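PDB 6GHU: type II secretion system protein L from Pseudomonas aeruginosa, which serves as an inner-membrane component of the type II secretion system, recruiting XcpZ and linking the cytoplasmic energy-providing XcpR protein to the rest of the machinery. Local coordinates for residues P17-E22 against V37-F42; L3-Q8 against S55-Q60. All coordinates share one frame; numbering follows the deposited sequence. Where two conformers were deposited one is given.

Both contacts reach the same four-stranded antiparallel sheet of this small periplasmic domain, on opposite sides of the chain's centre, their own centres about 18 Å apart. Interaction 1 pairs two neighbouring strands of a hairpin, 20-27 and 32-39; backbone hydrogen bonds carry it, with the buried Val37 and Ala39 on one face and charged or polar groups on the other. Interaction 2 is a surface contact between helix 3-14 and the turn that leads from helix 42-54 into strand 59-67, made by a glutamine amide at a serine and by two leucines. Along the chain, interaction 1 is nested within the loop that interaction 2 closes, and both have residues within reach of the second subunit.

Interaction 1 (P17-E22 against V37-F42); sequences PTVSVE and VRAPGF
This is antiparallel strand pairing at the open end of the hairpin formed by strands 20-27 and 32-39, where the first strand begins and the second ends. Ser20 and Arg38 form a hydrogen-bonded pair: Ser20 N gives to Arg38 O at 2.9 Å, and Arg38 N returns a bond to Ser20 O of the same length. Val21 and Val37 make the next, non-hydrogen-bonded pair. Arg38 O also receives a CA-H contact from Val19 CA at 3.3 Å, and Ser20 O a similar one from Val37 CA, so each carbonyl takes one N-H bond and one weaker CA-H contact.

The side chains alternate between faces. In this ferredoxin-like domain both helices pack on a single face of the sheet, and Val19, Val21, Val37 and Ala39 turn to that face; Val19, Val37 and Ala39 touch Val44 or Leu45 of helix 42-54. Val19 stands with CG1 anti to its backbone N (chi1 -178°), which lays that methyl against Val37 CB at 4.0 Å; CG2 extends beside Ala39 CB instead. Val21 CG2 is 4.4 Å from Val37 CG1.

On the opposite face Ser20 OG rests on Arg38 CB at 3.5 Å and donates to Glu22 OE1 at 2.8 Å, meeting the carboxylate on its anti side. That bond restrains the glutamate, whose chain bends at chi2 and crosses the extended arginine at about a right angle. Glu22 CG lies at the edge of the guanidinium, near its plane. The salt bridge from Glu22 OE2 to Arg38 NH1 is long, 4.0 Å, and the two planar groups are turned 74° apart, so the attraction is probably modest. Arg38 also touches Thr70 and Ser72 of the adjacent strand, while the Glu22 backbone bonds to the second subunit. Past the paired strands, Thr18 CB and OG1 cross the CG-CD edge of the Pro40 ring.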
loop_
_atom_site.group_PDB
_atom_site.type_symbol
_atom_site.label_atom_id
_atom_site.label_comp_id
_atom_site.label_asym_id
_atom_site.label_seq_id
_atom_site.Cartn_x
_atom_site.Cartn_y
_atom_site.Cartn_z
ATOM N N PRO A 17 13.586 -8.573 6.205
ATOM C CA PRO A 17 13.867 -8.839 4.786
ATOM C C PRO A 17 13.451 -10.220 4.309
ATOM O O PRO A 17 13.383 -10.427 3.092
ATOM C CB PRO A 17 15.392 -8.671 4.686
ATOM C CG PRO A 17 15.844 -8.135 6.010
ATOM C CD PRO A 17 14.817 -8.532 7.007
ATOM N N THR A 18 13.201 -11.181 5.200
ATOM C CA THR A 18 12.761 -12.492 4.734
ATOM C C THR A 18 11.261 -12.547 4.480
ATOM O O THR A 18 10.778 -13.558 3.963
ATOM C CB THR A 18 13.143 -13.592 5.731
ATOM O OG1 THR A 18 12.342 -13.484 6.913
ATOM C CG2 THR A 18 14.624 -13.505 6.100
ATOM N N VAL A 19 10.519 -11.492 4.812
ATOM C CA VAL A 19 9.079 -11.453 4.587
ATOM C C VAL A 19 8.819 -10.925 3.185
ATOM O O VAL A 19 9.402 -9.917 2.769
ATOM C CB VAL A 19 8.374 -10.585 5.644
ATOM C CG1 VAL A 19 6.862 -10.589 5.421
ATOM C CG2 VAL A 19 8.705 -11.086 7.042
ATOM N N SER A 20 7.941 -11.604 2.457
ATOM C CA SER A 20 7.527 -11.171 1.133
ATOM C C SER A 20 6.046 -10.835 1.176
ATOM O O SER A 20 5.262 -11.543 1.813
ATOM C CB SER A 20 7.804 -12.251 0.074
ATOM O OG SER A 20 7.088 -13.446 0.344
ATOM N N VAL A 21 5.681 -9.734 0.526
ATOM C CA VAL A 21 4.292 -9.311 0.390
ATOM C C VAL A 21 3.805 -9.780 -0.973
ATOM O O VAL A 21 4.170 -9.206 -2.005
ATOM C CB VAL A 21 4.146 -7.793 0.536
ATOM C CG1 VAL A 21 2.679 -7.392 0.438
ATOM C CG2 VAL A 21 4.740 -7.328 1.850
ATOM N N GLU A 22 2.970 -10.819 -0.982
ATOM C CA GLU A 22 2.465 -11.359 -2.237
ATOM C C GLU A 22 1.316 -10.516 -2.763
ATOM O O GLU A 22 1.187 -10.318 -3.976
ATOM C CB GLU A 22 2.005 -12.804 -2.044
ATOM C CG GLU A 22 3.071 -13.735 -1.472
ATOM C CD GLU A 22 4.288 -13.838 -2.370
ATOM O OE1 GLU A 22 5.391 -13.464 -1.923
ATOM O OE2 GLU A 22 4.135 -14.279 -3.530
ATOM N N VAL A 37 1.206 -12.322 3.204
ATOM C CA VAL A 37 2.650 -12.358 3.385
ATOM C C VAL A 37 3.123 -13.803 3.423
ATOM O O VAL A 37 2.371 -14.731 3.730
ATOM C CB VAL A 37 3.099 -11.613 4.662
ATOM C CG1 VAL A 37 2.696 -10.148 4.601
ATOM C CG2 VAL A 37 2.522 -12.272 5.914
ATOM N N ARG A 38 4.398 -13.982 3.097
ATOM C CA ARG A 38 5.092 -15.241 3.303
ATOM C C ARG A 38 6.392 -14.962 4.042
ATOM O O ARG A 38 6.971 -13.879 3.924
ATOM C CB ARG A 38 5.373 -15.965 1.973
ATOM C CG ARG A 38 4.132 -16.564 1.337
ATOM C CD ARG A 38 4.485 -17.582 0.263
ATOM N NE ARG A 38 3.396 -18.534 0.030
ATOM C CZ ARG A 38 2.409 -18.366 -0.849
ATOM N NH1 ARG A 38 2.351 -17.275 -1.604
ATOM N NH2 ARG A 38 1.472 -19.299 -0.975
ATOM N N ALA A 39 6.839 -15.945 4.816
ATOM C CA ALA A 39 8.078 -15.833 5.570
ATOM C C ALA A 39 8.644 -17.231 5.754
ATOM O O ALA A 39 7.926 -18.222 5.583
ATOM C CB ALA A 39 7.847 -15.152 6.927
ATOM N N PRO A 40 9.931 -17.350 6.089
ATOM C CA PRO A 40 10.492 -18.696 6.278
ATOM C C PRO A 40 9.818 -19.485 7.389
ATOM O O PRO A 40 9.794 -20.718 7.326
ATOM C CB PRO A 40 11.974 -18.429 6.585
ATOM C CG PRO A 40 12.079 -16.973 6.882
ATOM C CD PRO A 40 10.968 -16.307 6.142
ATOM N N GLY A 41 9.271 -18.820 8.403
ATOM C CA GLY A 41 8.708 -19.542 9.529
ATOM C C GLY A 41 7.792 -18.662 10.346
ATOM O O GLY A 41 7.746 -17.441 10.181
ATOM N N PHE A 42 7.061 -19.312 11.255
ATOM C CA PHE A 42 6.060 -18.609 12.047
ATOM C C PHE A 42 6.695 -17.563 12.956
ATOM O O PHE A 42 6.087 -16.518 13.214
ATOM C CB PHE A 42 5.246 -19.616 12.871
ATOM C CG PHE A 42 4.614 -20.706 12.048
ATOM C CD1 PHE A 42 5.088 -22.008 12.120
ATOM C CD2 PHE A 42 3.562 -20.432 11.195
ATOM C CE1 PHE A 42 4.515 -23.014 11.363
ATOM C CE2 PHE A 42 2.983 -21.438 10.428
ATOM C CZ PHE A 42 3.459 -22.726 10.516
#

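Interaction 2 (L3-Q8 against S55-Q60); sequences LGLLGQ and SGLAVQ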
loop_
_atom_site.group_PDB
_atom_site.type_symbol
_atom_site.label_atom_id
_atom_site.label_comp_id
_atom_site.label_asym_id
_atom_site.label_seq_id
_atom_site.Cartn_x
_atom_site.Cartn_y
_atom_site.Cartn_z
ATOM N N LEU A 3 -2.410 7.079 4.918
ATOM C CA LEU A 3 -1.218 7.119 4.080
ATOM C C LEU A 3 0.030 6.880 4.917
ATOM O O LEU A 3 0.949 6.169 4.494
ATOM C CB LEU A 3 -1.130 8.458 3.347
ATOM N N GLY A 4 0.078 7.460 6.118
ATOM C CA GLY A 4 1.162 7.160 7.031
ATOM C C GLY A 4 1.073 5.748 7.567
ATOM O O GLY A 4 2.100 5.121 7.841
ATOM N N LEU A 5 -0.149 5.228 7.715
ATOM C CA LEU A 5 -0.329 3.838 8.120
ATOM C C LEU A 5 0.380 2.908 7.146
ATOM O O LEU A 5 1.227 2.097 7.538
ATOM C CB LEU A 5 -1.822 3.512 8.200
ATOM C CG LEU A 5 -2.285 2.129 8.673
ATOM C CD1 LEU A 5 -3.747 2.201 9.087
ATOM C CD2 LEU A 5 -2.117 1.051 7.607
ATOM N N LEU A 6 0.051 3.027 5.859
ATOM C CA LEU A 6 0.716 2.221 4.842
ATOM C C LEU A 6 2.208 2.515 4.807
ATOM O O LEU A 6 3.035 1.596 4.762
ATOM C CB LEU A 6 0.092 2.486 3.474
ATOM C CG LEU A 6 -0.732 1.347 2.883
ATOM C CD1 LEU A 6 -1.413 1.810 1.601
ATOM C CD2 LEU A 6 0.143 0.123 2.621
ATOM N N GLY A 7 2.570 3.795 4.813
ATOM C CA GLY A 7 3.976 4.157 4.800
ATOM C C GLY A 7 4.729 3.598 5.991
ATOM O O GLY A 7 5.845 3.095 5.851
ATOM N N GLN A 8 4.131 3.674 7.179
ATOM C CA GLN A 8 4.792 3.137 8.361
ATOM C C GLN A 8 4.901 1.619 8.281
ATOM O O GLN A 8 5.958 1.054 8.578
ATOM C CB GLN A 8 4.042 3.567 9.621
ATOM C CG GLN A 8 4.767 3.218 10.905
ATOM C CD GLN A 8 4.212 3.964 12.098
ATOM O OE1 GLN A 8 3.955 5.166 12.026
ATOM N NE2 GLN A 8 4.022 3.257 13.204
ATOM N N SER A 55 5.335 -0.330 16.726
ATOM C CA SER A 55 5.419 0.956 16.042
ATOM C C SER A 55 4.160 1.790 16.208
ATOM O O SER A 55 4.132 2.929 15.729
ATOM C CB SER A 55 5.685 0.749 14.553
ATOM O OG SER A 55 4.507 0.317 13.896
ATOM N N GLY A 56 3.124 1.259 16.851
ATOM C CA GLY A 56 1.895 1.990 17.064
ATOM C C GLY A 56 0.749 1.603 16.154
ATOM O O GLY A 56 -0.317 2.226 16.234
ATOM N N LEU A 57 0.927 0.601 15.298
ATOM C CA LEU A 57 -0.116 0.182 14.376
ATOM C C LEU A 57 -1.000 -0.879 15.012
ATOM O O LEU A 57 -0.521 -1.759 15.737
ATOM C CB LEU A 57 0.491 -0.371 13.086
ATOM C CG LEU A 57 1.354 0.593 12.274
ATOM C CD1 LEU A 57 1.970 -0.139 11.101
ATOM C CD2 LEU A 57 0.527 1.772 11.798
ATOM N N ALA A 58 -2.297 -0.778 14.746
ATOM C CA ALA A 58 -3.210 -1.870 15.049
ATOM C C ALA A 58 -3.004 -2.969 14.021
ATOM O O ALA A 58 -3.015 -2.714 12.813
ATOM C CB ALA A 58 -4.656 -1.384 15.030
ATOM N N VAL A 59 -2.796 -4.186 14.496
ATOM C CA VAL A 59 -2.391 -5.286 13.636
ATOM C C VAL A 59 -3.069 -6.558 14.116
ATOM O O VAL A 59 -3.208 -6.792 15.320
ATOM C CB VAL A 59 -0.855 -5.449 13.618
ATOM C CG1 VAL A 59 -0.334 -5.794 15.008
ATOM C CG2 VAL A 59 -0.442 -6.511 12.613
ATOM N N GLN A 60 -3.501 -7.370 13.164
ATOM C CA GLN A 60 -4.029 -8.696 13.435
ATOM C C GLN A 60 -3.357 -9.653 12.465
ATOM O O GLN A 60 -3.294 -9.378 11.262
ATOM C CB GLN A 60 -5.554 -8.729 13.286
ATOM C CG GLN A 60 -6.284 -7.843 14.287
ATOM C CD GLN A 60 -6.024 -8.249 15.734
ATOM O OE1 GLN A 60 -5.560 -7.445 16.546
ATOM N NE2 GLN A 60 -6.330 -9.498 16.061
#
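Gln8 extends from helix 3-14 over the side chain of Leu57, its NE2 passing 3.9 Å from Leu57 CG on the way to Ser55. The setting is a helix-to-strand turn of the ferredoxin-like fold: helix 42-54 ends in a Schellman motif, with Gly56 at positive phi, and the chain then runs through Leu57 and Ala58 into strand 59-67. Helix 3-14 lies beside this turn and reaches it with the side chains of Leu5 and Gln8.

A chi1 near 180° (-172°) swings CG of Gln8 away from the main-chain N, and the extended chain beyond carries the amide to its place beside Ser55. The clearer of its two bonds is NE2 to Ser55 OG, 3.1 Å long and bent little from straight at 161°, with the hydroxyl oxygen lying in the plane of the amide. Ser55 O lies only 2.5 Å from Gln8 NE2, too short and too bent for more than a weak, doubtful bond. Ser55 OG has another partner as well: it is hydrogen-bonded to Leu52 O in the last turn of helix 42-54. The serine thus joins the end of one helix to the glutamine of the other.

Next to this polar end the contact turns apolar. The CB of Leu57 points toward helix 3-14, and its side chain touches Ala9 there, Leu52 of helix 42-54 and Ile77 of strand 70-77. Leu5, one helical turn before Ala9, packs on Ile77 too, so both leucines meet the same sheet residue. Leu6, on another side of the helix, packs on Leu6 of the second subunit. Between Leu5 and Leu57 the nearest approach is Leu5 CG to the CD2 methyl of Leu57, 4.2 Å.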